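Local coordinates for protein chitinase (Chromobacterium violaceum, PDB 4TXG) that probably binds chitin and hydrolyses its glycosidic bonds as a family 18 glycoside hydrolase, at residues G474-W479 with W567-G572; R466-V471 with K574-T579. One frame throughout, in Å; residues are numbered along the deposited sequence.

Contact 1 (G474-W479 with W567-G572); sequences GSNGLW and WLWNAG
A type I' beta turn, S475 to L478, sits on two tryptophans, W567 and W569, of strand 565-570, in the four-stranded antiparallel sheet inserted in the GH18 barrel domain. The turn is closed by backbone bonds in both directions between S475 and L478, and its N476-G477 corner lies over the W569 indole. Two CH-pi contacts define that overlay: N476 CA stands 3.7 Å from the centroid of the five-membered ring, only 5° off the normal, and G477, with no side chain, brings its CA over the six-membered ring, 3.9 Å from the centroid. The N476 amide plane lies 24° from the ring plane, with OD1 3.6 Å from W569 CD1, while its ND2 bonds N558 OD1 on strand 556-560. On the indole's opposite face rests A571 CA. L478, its CG anti to the backbone N, crosses W567 at about a right angle and brings CD2 to 3.8 Å from CH2. The one hydrogen bond across the contact runs from W567 NE1 to N476 O, 2.9 Å long and bent to 142° at the hydrogen, the acceptor lying somewhat out of the indole plane.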
loop_
_atom_site.group_PDB
_atom_site.type_symbol
_atom_site.label_atom_id
_atom_site.label_comp_id
_atom_site.label_asym_id
_atom_site.label_seq_id
_atom_site.Cartn_x
_atom_site.Cartn_y
_atom_site.Cartn_z
ATOM N N GLY A 474 -3.216 23.162 19.233
ATOM C CA GLY A 474 -2.103 22.981 18.321
ATOM C C GLY A 474 -1.222 24.207 18.135
ATOM O O GLY A 474 -1.286 25.168 18.905
ATOM N N SER A 475 -0.391 24.154 17.099
ATOM C CA SER A 475 0.517 25.243 16.754
ATOM C C SER A 475 0.419 25.494 15.251
ATOM O O SER A 475 0.825 24.653 14.451
ATOM C CB SER A 475 1.950 24.899 17.159
ATOM O OG SER A 475 2.824 25.992 16.924
ATOM N N ASN A 476 -0.131 26.647 14.871
ATOM C CA ASN A 476 -0.589 26.852 13.497
ATOM C C ASN A 476 -1.445 25.666 13.034
ATOM O O ASN A 476 -1.325 25.194 11.902
ATOM C CB ASN A 476 0.596 27.079 12.545
ATOM C CG ASN A 476 1.189 28.475 12.675
ATOM O OD1 ASN A 476 0.580 29.365 13.261
ATOM N ND2 ASN A 476 2.372 28.676 12.111
ATOM N N GLY A 477 -2.311 25.193 13.929
ATOM C CA GLY A 477 -3.215 24.093 13.632
ATOM C C GLY A 477 -2.653 22.696 13.841
ATOM O O GLY A 477 -3.411 21.736 14.017
ATOM N N LEU A 478 -1.331 22.565 13.809
ATOM C CA LEU A 478 -0.703 21.244 13.886
ATOM C C LEU A 478 -0.937 20.594 15.244
ATOM O O LEU A 478 -0.611 21.175 16.273
ATOM C CB LEU A 478 0.802 21.337 13.617
ATOM C CG LEU A 478 1.558 20.006 13.656
ATOM C CD1 LEU A 478 1.156 19.129 12.465
ATOM C CD2 LEU A 478 3.063 20.254 13.655
ATOM N N TRP A 479 -1.491 19.382 15.217
ATOM C CA TRP A 479 -1.846 18.612 16.411
ATOM C C TRP A 479 -2.919 19.321 17.228
ATOM O O TRP A 479 -3.045 19.106 18.436
ATOM C CB TRP A 479 -0.619 18.311 17.287
ATOM C CG TRP A 479 0.509 17.599 16.566
ATOM C CD1 TRP A 479 1.843 17.900 16.649
ATOM C CD2 TRP A 479 0.408 16.486 15.656
ATOM N NE1 TRP A 479 2.571 17.049 15.857
ATOM C CE2 TRP A 479 1.719 16.167 15.241
ATOM C CE3 TRP A 479 -0.659 15.726 15.156
ATOM C CZ2 TRP A 479 1.992 15.131 14.349
ATOM C CZ3 TRP A 479 -0.379 14.689 14.265
ATOM C CH2 TRP A 479 0.935 14.405 13.877
ATOM N N TRP A 567 1.963 22.274 5.240
ATOM C CA TRP A 567 0.540 22.521 5.310
ATOM C C TRP A 567 0.236 23.989 5.133
ATOM O O TRP A 567 1.128 24.841 5.162
ATOM C CB TRP A 567 -0.053 22.030 6.630
ATOM C CG TRP A 567 0.333 22.777 7.891
ATOM C CD1 TRP A 567 -0.384 23.757 8.526
ATOM C CD2 TRP A 567 1.492 22.544 8.705
ATOM N NE1 TRP A 567 0.267 24.155 9.673
ATOM C CE2 TRP A 567 1.419 23.411 9.812
ATOM C CE3 TRP A 567 2.593 21.680 8.600
ATOM C CZ2 TRP A 567 2.400 23.458 10.801
ATOM C CZ3 TRP A 567 3.571 21.721 9.585
ATOM C CH2 TRP A 567 3.467 22.601 10.672
ATOM N N LEU A 568 -1.043 24.259 4.930
ATOM C CA LEU A 568 -1.533 25.623 4.902
ATOM C C LEU A 568 -2.327 25.878 6.164
ATOM O O LEU A 568 -3.183 25.076 6.532
ATOM C CB LEU A 568 -2.408 25.856 3.676
ATOM C CG LEU A 568 -1.728 25.655 2.329
ATOM C CD1 LEU A 568 -2.756 25.824 1.227
ATOM C CD2 LEU A 568 -0.584 26.656 2.181
ATOM N N TRP A 569 -2.043 26.996 6.817
ATOM C CA TRP A 569 -2.821 27.420 7.969
ATOM C C TRP A 569 -3.449 28.764 7.667
ATOM O O TRP A 569 -2.751 29.740 7.385
ATOM C CB TRP A 569 -1.939 27.488 9.220
ATOM C CG TRP A 569 -2.602 28.061 10.433
ATOM C CD1 TRP A 569 -2.265 29.222 11.088
ATOM C CD2 TRP A 569 -3.714 27.508 11.148
ATOM N NE1 TRP A 569 -3.097 29.414 12.171
ATOM C CE2 TRP A 569 -3.998 28.370 12.231
ATOM C CE3 TRP A 569 -4.499 26.356 10.985
ATOM C CZ2 TRP A 569 -5.034 28.133 13.138
ATOM C CZ3 TRP A 569 -5.529 26.116 11.887
ATOM C CH2 TRP A 569 -5.783 26.998 12.953
ATOM N N ASN A 570 -4.777 28.799 7.703
ATOM C CA ASN A 570 -5.524 30.037 7.553
ATOM C C ASN A 570 -6.058 30.450 8.917
ATOM O O ASN A 570 -7.076 29.937 9.373
ATOM C CB ASN A 570 -6.659 29.859 6.538
ATOM C CG ASN A 570 -7.332 31.167 6.171
ATOM O OD1 ASN A 570 -7.614 32.003 7.030
ATOM N ND2 ASN A 570 -7.601 31.349 4.880
ATOM N N ALA A 571 -5.353 31.367 9.574
ATOM C CA ALA A 571 -5.682 31.754 10.944
ATOM C C ALA A 571 -7.056 32.400 11.044
ATOM O O ALA A 571 -7.750 32.250 12.052
ATOM C CB ALA A 571 -4.622 32.698 11.490
ATOM N N GLY A 572 -7.442 33.128 10.001
ATOM C CA GLY A 572 -8.735 33.787 9.979
ATOM C C GLY A 572 -9.893 32.802 9.988
ATOM O O GLY A 572 -10.896 33.027 10.663
#

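Contact 2 (R466-V471 with K574-T579); sequences RGWKNV and KVFLST
Strand 466-468, outermost in a four-stranded antiparallel sheet, pairs with strand 575-578, and beyond it the chain runs on to V471; the axes of the two strands approach to 4.7 Å at 167°. Backbone hydrogen bonding defines the register: W468 and F576 form a hydrogen-bonded pair, N to O in each direction, at 3.0 Å from W468 N to F576 O and 3.1 Å from F576 N to W468 O. S578 N donates to R466 O at 2.8 Å. Beyond the regular pairing, V471 N reaches K574 O on a lone pair at 3.0 Å, nearly straight at 170°. Apolar contacts follow the two faces. W468 and F576 run alongside each other in the same direction, their planes 66° apart, and W468 CZ3 meets F576 CD1 at 3.8 Å. V471 CG2 comes 4.1 Å from F576 CB. On the face of L577, CD2 lies 3.7 Å from G467 CA. Polar ends turn elsewhere: R466 NE to D398, K469 NZ to D496, and S578 OG to N410 N. The pairing therefore rests on backbone bonds and aromatic contact, while R466 and K469 spend their charges in salt bridges to aspartates outside it.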
loop_
_atom_site.group_PDB
_atom_site.type_symbol
_atom_site.label_atom_id
_atom_site.label_comp_id
_atom_site.label_asym_id
_atom_site.label_seq_id
_atom_site.Cartn_x
_atom_site.Cartn_y
_atom_site.Cartn_z
ATOM N N ARG A 466 -6.001 16.866 2.612
ATOM C CA ARG A 466 -7.136 16.687 3.520
ATOM C C ARG A 466 -7.115 17.901 4.432
ATOM O O ARG A 466 -6.068 18.522 4.619
ATOM C CB ARG A 466 -7.038 15.404 4.347
ATOM C CG ARG A 466 -6.970 14.106 3.561
ATOM C CD ARG A 466 -8.229 13.812 2.768
ATOM N NE ARG A 466 -8.283 12.389 2.440
ATOM C CZ ARG A 466 -9.151 11.854 1.592
ATOM N NH1 ARG A 466 -10.039 12.627 0.977
ATOM N NH2 ARG A 466 -9.124 10.548 1.361
ATOM N N GLY A 467 -8.251 18.257 5.010
ATOM C CA GLY A 467 -8.263 19.464 5.812
ATOM C C GLY A 467 -9.466 19.613 6.721
ATOM O O GLY A 467 -10.515 19.006 6.486
ATOM N N TRP A 468 -9.288 20.446 7.745
ATOM C CA TRP A 468 -10.287 20.739 8.774
ATOM C C TRP A 468 -10.551 22.243 8.846
ATOM O O TRP A 468 -9.680 23.041 8.506
ATOM C CB TRP A 468 -9.815 20.292 10.159
ATOM C CG TRP A 468 -9.498 18.838 10.380
ATOM C CD1 TRP A 468 -10.256 17.938 11.077
ATOM C CD2 TRP A 468 -8.311 18.132 9.974
ATOM N NE1 TRP A 468 -9.627 16.711 11.111
ATOM C CE2 TRP A 468 -8.434 16.804 10.439
ATOM C CE3 TRP A 468 -7.164 18.489 9.250
ATOM C CZ2 TRP A 468 -7.460 15.834 10.209
ATOM C CZ3 TRP A 468 -6.194 17.523 9.016
ATOM C CH2 TRP A 468 -6.353 16.205 9.487
ATOM N N LYS A 469 -11.736 22.621 9.327
ATOM C CA LYS A 469 -12.022 24.015 9.657
ATOM C C LYS A 469 -12.305 24.094 11.145
ATOM O O LYS A 469 -12.448 23.058 11.799
ATOM C CB LYS A 469 -13.201 24.558 8.839
ATOM C CG LYS A 469 -14.543 23.872 9.074
ATOM C CD LYS A 469 -15.613 24.514 8.186
ATOM C CE LYS A 469 -16.908 23.709 8.147
ATOM N NZ LYS A 469 -17.757 23.975 9.337
ATOM N N ASN A 470 -12.371 25.318 11.670
ATOM C CA ASN A 470 -12.653 25.548 13.082
ATOM C C ASN A 470 -11.720 24.749 13.981
ATOM O O ASN A 470 -12.160 24.100 14.942
ATOM C CB ASN A 470 -14.110 25.210 13.393
ATOM C CG ASN A 470 -15.068 26.032 12.575
ATOM O OD1 ASN A 470 -14.828 27.214 12.340
ATOM N ND2 ASN A 470 -16.142 25.410 12.108
ATOM N N VAL A 471 -10.432 24.781 13.638
ATOM C CA VAL A 471 -9.394 24.087 14.398
ATOM C C VAL A 471 -9.003 24.864 15.656
ATOM O O VAL A 471 -8.734 26.062 15.588
ATOM C CB VAL A 471 -8.124 23.880 13.546
ATOM C CG1 VAL A 471 -6.998 23.277 14.388
ATOM C CG2 VAL A 471 -8.424 23.015 12.318
ATOM N N LYS A 574 -9.391 29.533 10.748
ATOM C CA LYS A 574 -8.905 28.398 11.524
ATOM C C LYS A 574 -8.945 27.127 10.678
ATOM O O LYS A 574 -9.408 26.078 11.127
ATOM C CB LYS A 574 -9.714 28.230 12.814
ATOM C CG LYS A 574 -9.594 29.415 13.787
ATOM C CD LYS A 574 -8.197 29.476 14.401
ATOM C CE LYS A 574 -8.113 30.488 15.534
ATOM N NZ LYS A 574 -8.101 31.873 14.997
ATOM N N VAL A 575 -8.454 27.237 9.443
ATOM C CA VAL A 575 -8.431 26.113 8.505
ATOM C C VAL A 575 -7.008 25.570 8.342
ATOM O O VAL A 575 -6.067 26.321 8.106
ATOM C CB VAL A 575 -8.995 26.512 7.115
ATOM C CG1 VAL A 575 -8.610 25.468 6.033
ATOM C CG2 VAL A 575 -10.500 26.684 7.182
ATOM N N PHE A 576 -6.875 24.256 8.508
ATOM C CA PHE A 576 -5.621 23.522 8.336
ATOM C C PHE A 576 -5.775 22.609 7.130
ATOM O O PHE A 576 -6.648 21.739 7.132
ATOM C CB PHE A 576 -5.315 22.702 9.606
ATOM C CG PHE A 576 -4.058 21.855 9.540
ATOM C CD1 PHE A 576 -4.032 20.647 8.850
ATOM C CD2 PHE A 576 -2.925 22.234 10.249
ATOM C CE1 PHE A 576 -2.879 19.863 8.826
ATOM C CE2 PHE A 576 -1.777 21.441 10.237
ATOM C CZ PHE A 576 -1.755 20.270 9.522
ATOM N N LEU A 577 -4.943 22.792 6.107
ATOM C CA LEU A 577 -4.960 21.898 4.950
ATOM C C LEU A 577 -3.627 21.189 4.850
ATOM O O LEU A 577 -2.602 21.835 4.666
ATOM C CB LEU A 577 -5.241 22.667 3.651
ATOM C CG LEU A 577 -6.602 23.357 3.551
ATOM C CD1 LEU A 577 -6.676 24.202 2.291
ATOM C CD2 LEU A 577 -7.709 22.321 3.558
ATOM N N SER A 578 -3.628 19.865 4.988
ATOM C CA SER A 578 -2.386 19.116 4.839
ATOM C C SER A 578 -2.009 19.003 3.370
ATOM O O SER A 578 -2.812 18.556 2.555
ATOM C CB SER A 578 -2.515 17.716 5.451
ATOM O OG SER A 578 -1.368 16.952 5.139
ATOM N N THR A 579 -0.788 19.398 3.034
ATOM C CA THR A 579 -0.365 19.399 1.642
ATOM C C THR A 579 0.845 18.495 1.406
ATOM O O THR A 579 1.375 17.874 2.330
ATOM C CB THR A 579 -0.037 20.834 1.160
ATOM O OG1 THR A 579 0.994 21.395 1.981
ATOM C CG2 THR A 579 -1.282 21.725 1.242
#

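Contacts 1 and 2 share one antiparallel sheet, their centres about 7 Å apart, and both segments of contact 1 fall in the chain between the two of contact 2. The join is strand 565-570 beside strand 575-578, with probable hydrogen bonds from N570 N to V575 O (2.8 Å) and from L568 N to L577 O (2.9 Å). K574 and V575 both face N570, a G1 beta bulge. Side chains continue it: F576 stacks on W567, and K574, V471 and F576 touch W569, so the aromatic surface under the 475-478 turn extends into contact 2. A bound cesium ion lies about 5 Å from the R466 side chain and one about 10 Å from that of W569.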